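Local coordinates for nuclear receptor subfamily 1 group I member 3 (Mus musculus, PDB 1XNX), which activates transcription as a nuclear receptor, pairing with RXR on response elements of retinoic acid target genes and of drug-metabolising cytochrome P450 genes, at residues Leu89-Leu102 and Leu175-Ile189. Residues are numbered along the deposited sequence; the frame is centred on the assembly and turned at random.
Sequences LFRSLTMEDQISLL and LFSPDRPGVTQREEI
Leu101 of the helix that starts at Met95 fills the bend of the loop Phe176-Gln185. Its CB lies 3.7 Å from Leu175 O, where the helix 164-175 ends. CG stays beside the same carbonyl. There the branches part. CD1 also stays near Leu175 O and meets CD1 of Ile189 tip to tip at 4.1 Å. CD2 turns into the curve of the loop, between Ser177 O and Val183 CG1, which is 4.0 Å away. CG sits anti to the carbonyl carbon (chi1 -64°), and the second torsion, near 180°, sets the two methyls.

The Phe176 ring lies next to Leu101 and reaches on to Leu89 and Phe90. Its CZ lies 3.8 Å from Leu89 CD2, and its CE2 comes at the edge of the Phe90 ring, near CD1. Leu93 CD2 touches Ile189 CG1 at 3.9 Å, the two side chains crossing at about a right angle.

Asp97 is the polar link. Its OD2 accepts from Thr184 N at 2.8 Å, on the syn side and 25° out of the carboxylate plane. OD1 also accepts from Gln185 N, although the position of OD1 is less certain. Gln185 is the N-cap residue of the helix 186-206. Asp97 N in turn donates to Thr94 OG1, the N-cap bond of its own helix. With an alanine in place of Asp97, the Thr184 amide would probably lose its carboxylate acceptor, and the turn before the helix 186-206 would be freer to shift.

The type II turn Arg180-Val183 passes Ser100, whose OG donates to Glu96 O. At the start of this turn, Arg180 NH2 forms a salt bridge with Glu108 OE2.

This is packing within the ligand-binding domain, away from the steroid pocket. An apolar core holds the loop against the helix 95-114, and one buried carboxylate fixes its backbone. The negative charge near the start of the helix 186-206 is probably eased by that helix's dipole.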
# COMPACT_ATOMS: atom_id res chain seq x y z
N LEU A 89 19.87 -9.53 25.43
CA LEU A 89 19.74 -10.96 25.21
C LEU A 89 20.81 -11.44 24.23
O LEU A 89 21.44 -12.48 24.44
CB LEU A 89 18.35 -11.27 24.66
CG LEU A 89 17.93 -12.73 24.72
CD1 LEU A 89 17.86 -13.18 26.18
CD2 LEU A 89 16.58 -12.89 24.04
N PHE A 90 21.02 -10.67 23.17
CA PHE A 90 22.02 -11.00 22.14
C PHE A 90 23.43 -10.87 22.70
O PHE A 90 24.30 -11.71 22.45
CB PHE A 90 21.87 -10.08 20.93
CG PHE A 90 22.76 -10.44 19.77
CD1 PHE A 90 22.63 -11.69 19.15
CD2 PHE A 90 23.71 -9.55 19.29
CE1 PHE A 90 23.45 -12.04 18.08
CE2 PHE A 90 24.54 -9.88 18.21
CZ PHE A 90 24.41 -11.13 17.60
N ARG A 91 23.66 -9.80 23.45
CA ARG A 91 24.96 -9.54 24.07
C ARG A 91 25.35 -10.69 25.01
O ARG A 91 26.52 -11.02 25.15
CB ARG A 91 24.92 -8.21 24.84
CG ARG A 91 24.44 -7.04 23.99
CD ARG A 91 24.58 -5.68 24.66
NE ARG A 91 23.79 -5.54 25.89
CZ ARG A 91 23.24 -4.39 26.28
NH1 ARG A 91 23.38 -3.30 25.54
NH2 ARG A 91 22.56 -4.32 27.42
N SER A 92 24.34 -11.28 25.64
CA SER A 92 24.51 -12.39 26.57
C SER A 92 25.14 -13.62 25.92
O SER A 92 25.46 -14.59 26.62
CB SER A 92 23.16 -12.79 27.17
OG SER A 92 22.59 -11.73 27.93
N LEU A 93 25.31 -13.59 24.60
CA LEU A 93 25.90 -14.73 23.90
C LEU A 93 27.41 -14.54 23.76
O LEU A 93 27.94 -13.48 24.10
CB LEU A 93 25.28 -14.88 22.51
CG LEU A 93 23.77 -15.14 22.38
CD1 LEU A 93 23.44 -15.36 20.93
CD2 LEU A 93 23.38 -16.36 23.17
N THR A 94 28.09 -15.58 23.26
CA THR A 94 29.54 -15.52 23.08
C THR A 94 29.91 -14.79 21.79
O THR A 94 29.18 -14.86 20.79
CB THR A 94 30.16 -16.94 23.02
OG1 THR A 94 29.80 -17.57 21.78
CG2 THR A 94 29.67 -17.80 24.18
N MET A 95 31.05 -14.10 21.82
CA MET A 95 31.51 -13.38 20.64
C MET A 95 31.30 -14.21 19.39
O MET A 95 30.57 -13.83 18.48
CB MET A 95 32.99 -13.02 20.79
CG MET A 95 33.53 -12.09 19.71
SD MET A 95 32.68 -10.50 19.67
CE MET A 95 31.35 -10.86 18.53
N GLU A 96 31.93 -15.38 19.35
CA GLU A 96 31.80 -16.26 18.20
C GLU A 96 30.37 -16.44 17.73
O GLU A 96 30.05 -16.16 16.56
CB GLU A 96 32.41 -17.63 18.52
CG GLU A 96 33.89 -17.59 18.88
CD GLU A 96 34.77 -17.12 17.73
OE1 GLU A 96 34.57 -15.98 17.27
OE2 GLU A 96 35.65 -17.89 17.30
N ASP A 97 29.50 -16.89 18.63
CA ASP A 97 28.10 -17.11 18.30
C ASP A 97 27.41 -15.88 17.73
O ASP A 97 26.55 -15.99 16.85
CB ASP A 97 27.35 -17.60 19.54
CG ASP A 97 27.61 -19.07 19.84
OD1 ASP A 97 27.07 -19.57 20.84
OD2 ASP A 97 28.34 -19.74 19.06
N GLN A 98 27.77 -14.70 18.21
CA GLN A 98 27.15 -13.49 17.69
C GLN A 98 27.60 -13.32 16.24
O GLN A 98 26.78 -13.25 15.33
CB GLN A 98 27.57 -12.27 18.51
CG GLN A 98 27.10 -12.34 19.94
CD GLN A 98 27.57 -11.16 20.77
OE1 GLN A 98 27.42 -11.16 21.99
NE2 GLN A 98 28.13 -10.15 20.12
N ILE A 99 28.91 -13.26 16.03
CA ILE A 99 29.42 -13.10 14.68
C ILE A 99 28.80 -14.15 13.76
O ILE A 99 28.58 -13.90 12.58
CB ILE A 99 30.96 -13.25 14.66
CG1 ILE A 99 31.58 -12.14 15.51
CG2 ILE A 99 31.46 -13.19 13.23
CD1 ILE A 99 33.06 -12.32 15.76
N SER A 100 28.52 -15.33 14.30
CA SER A 100 27.95 -16.40 13.50
C SER A 100 26.46 -16.19 13.24
O SER A 100 25.97 -16.52 12.16
CB SER A 100 28.16 -17.75 14.20
OG SER A 100 29.53 -17.97 14.47
N LEU A 101 25.74 -15.64 14.22
CA LEU A 101 24.32 -15.41 14.03
C LEU A 101 24.10 -14.23 13.08
O LEU A 101 23.26 -14.30 12.18
CB LEU A 101 23.63 -15.14 15.38
CG LEU A 101 23.61 -16.26 16.43
CD1 LEU A 101 22.79 -15.77 17.61
CD2 LEU A 101 23.00 -17.54 15.88
N LEU A 102 24.85 -13.15 13.28
CA LEU A 102 24.72 -11.99 12.40
C LEU A 102 25.14 -12.39 10.99
O LEU A 102 24.43 -12.13 10.03
CB LEU A 102 25.60 -10.83 12.88
CG LEU A 102 24.93 -9.91 13.89
CD1 LEU A 102 25.92 -8.88 14.40
CD2 LEU A 102 23.73 -9.23 13.23
N LEU A 175 16.97 -13.68 13.88
CA LEU A 175 18.27 -13.45 14.49
C LEU A 175 18.78 -14.62 15.33
O LEU A 175 19.91 -15.07 15.15
CB LEU A 175 18.23 -12.20 15.38
CG LEU A 175 19.52 -11.93 16.15
CD1 LEU A 175 20.70 -11.89 15.18
CD2 LEU A 175 19.40 -10.61 16.92
N PHE A 176 17.93 -15.10 16.23
CA PHE A 176 18.28 -16.20 17.12
C PHE A 176 18.07 -17.60 16.54
O PHE A 176 17.60 -18.50 17.23
CB PHE A 176 17.50 -16.08 18.42
CG PHE A 176 17.84 -14.85 19.22
CD1 PHE A 176 16.91 -13.83 19.39
CD2 PHE A 176 19.09 -14.73 19.83
CE1 PHE A 176 17.22 -12.71 20.16
CE2 PHE A 176 19.41 -13.62 20.60
CZ PHE A 176 18.47 -12.61 20.77
N SER A 177 18.42 -17.80 15.27
CA SER A 177 18.28 -19.12 14.65
C SER A 177 19.57 -19.89 14.90
O SER A 177 20.65 -19.41 14.54
CB SER A 177 18.02 -18.97 13.16
OG SER A 177 17.96 -20.25 12.54
N PRO A 178 19.49 -21.08 15.50
CA PRO A 178 20.68 -21.89 15.78
C PRO A 178 21.25 -22.68 14.60
O PRO A 178 22.45 -22.93 14.54
CB PRO A 178 20.19 -22.82 16.88
CG PRO A 178 18.79 -23.12 16.43
CD PRO A 178 18.28 -21.74 16.03
N ASP A 179 20.38 -23.05 13.67
CA ASP A 179 20.79 -23.84 12.50
C ASP A 179 21.94 -23.23 11.73
O ASP A 179 22.55 -23.89 10.89
CB ASP A 179 19.58 -24.02 11.59
CG ASP A 179 18.31 -24.29 12.36
OD1 ASP A 179 18.26 -25.33 13.06
OD2 ASP A 179 17.38 -23.47 12.27
N ARG A 180 22.26 -21.98 12.00
CA ARG A 180 23.34 -21.32 11.29
C ARG A 180 24.69 -21.95 11.63
O ARG A 180 24.97 -22.27 12.79
CB ARG A 180 23.32 -19.82 11.61
CG ARG A 180 21.93 -19.23 11.40
CD ARG A 180 21.87 -17.72 11.43
NE ARG A 180 20.52 -17.24 11.13
CZ ARG A 180 19.83 -17.57 10.03
NH1 ARG A 180 20.37 -18.37 9.13
NH2 ARG A 180 18.61 -17.09 9.84
N PRO A 181 25.55 -22.15 10.62
CA PRO A 181 26.87 -22.75 10.85
C PRO A 181 27.78 -21.93 11.77
O PRO A 181 27.69 -20.70 11.82
CB PRO A 181 27.43 -22.87 9.43
CG PRO A 181 26.80 -21.72 8.71
CD PRO A 181 25.37 -21.81 9.20
N GLY A 182 28.65 -22.62 12.49
CA GLY A 182 29.59 -21.95 13.38
C GLY A 182 29.11 -21.66 14.79
O GLY A 182 29.85 -21.10 15.59
N VAL A 183 27.87 -22.03 15.10
CA VAL A 183 27.35 -21.77 16.44
C VAL A 183 27.74 -22.89 17.39
O VAL A 183 27.85 -24.05 17.00
CB VAL A 183 25.81 -21.64 16.44
CG1 VAL A 183 25.38 -20.69 15.35
CG2 VAL A 183 25.16 -23.00 16.27
N THR A 184 27.95 -22.53 18.65
CA THR A 184 28.31 -23.50 19.66
C THR A 184 27.14 -23.74 20.61
O THR A 184 26.72 -24.88 20.80
CB THR A 184 29.51 -23.01 20.50
OG1 THR A 184 30.65 -22.84 19.64
CG2 THR A 184 29.83 -24.00 21.61
N GLN A 185 26.61 -22.66 21.18
CA GLN A 185 25.51 -22.74 22.13
C GLN A 185 24.17 -23.07 21.46
O GLN A 185 23.13 -22.53 21.82
CB GLN A 185 25.40 -21.42 22.88
CG GLN A 185 26.74 -20.90 23.40
CD GLN A 185 27.37 -21.81 24.44
OE1 GLN A 185 27.63 -22.99 24.17
NE2 GLN A 185 27.62 -21.27 25.63
N ARG A 186 24.22 -23.99 20.51
CA ARG A 186 23.04 -24.41 19.76
C ARG A 186 21.74 -24.60 20.53
O ARG A 186 20.68 -24.21 20.05
CB ARG A 186 23.39 -25.69 18.98
CG ARG A 186 22.40 -26.08 17.90
CD ARG A 186 23.03 -27.14 16.99
NE ARG A 186 24.15 -26.60 16.23
CZ ARG A 186 24.03 -25.90 15.10
NH1 ARG A 186 22.83 -25.65 14.58
NH2 ARG A 186 25.12 -25.43 14.49
N GLU A 187 21.79 -25.18 21.73
CA GLU A 187 20.56 -25.39 22.49
C GLU A 187 20.13 -24.18 23.31
O GLU A 187 18.93 -23.98 23.54
CB GLU A 187 20.69 -26.62 23.39
CG GLU A 187 19.56 -27.63 23.27
CD GLU A 187 18.21 -27.07 23.68
OE1 GLU A 187 17.72 -26.15 23.00
OE2 GLU A 187 17.64 -27.56 24.68
N GLU A 188 21.09 -23.39 23.77
CA GLU A 188 20.79 -22.20 24.56
C GLU A 188 20.09 -21.20 23.66
O GLU A 188 19.08 -20.60 24.03
CB GLU A 188 22.07 -21.59 25.12
CG GLU A 188 22.87 -22.53 26.02
CD GLU A 188 22.13 -22.94 27.30
OE1 GLU A 188 22.72 -23.70 28.09
OE2 GLU A 188 20.97 -22.51 27.51
N ILE A 189 20.65 -21.03 22.46
CA ILE A 189 20.12 -20.13 21.45
C ILE A 189 18.77 -20.61 20.95
O ILE A 189 17.87 -19.81 20.71
CB ILE A 189 21.09 -20.01 20.25
CG1 ILE A 189 22.32 -19.21 20.65
CG2 ILE A 189 20.38 -19.37 19.07
CD1 ILE A 189 23.43 -19.23 19.63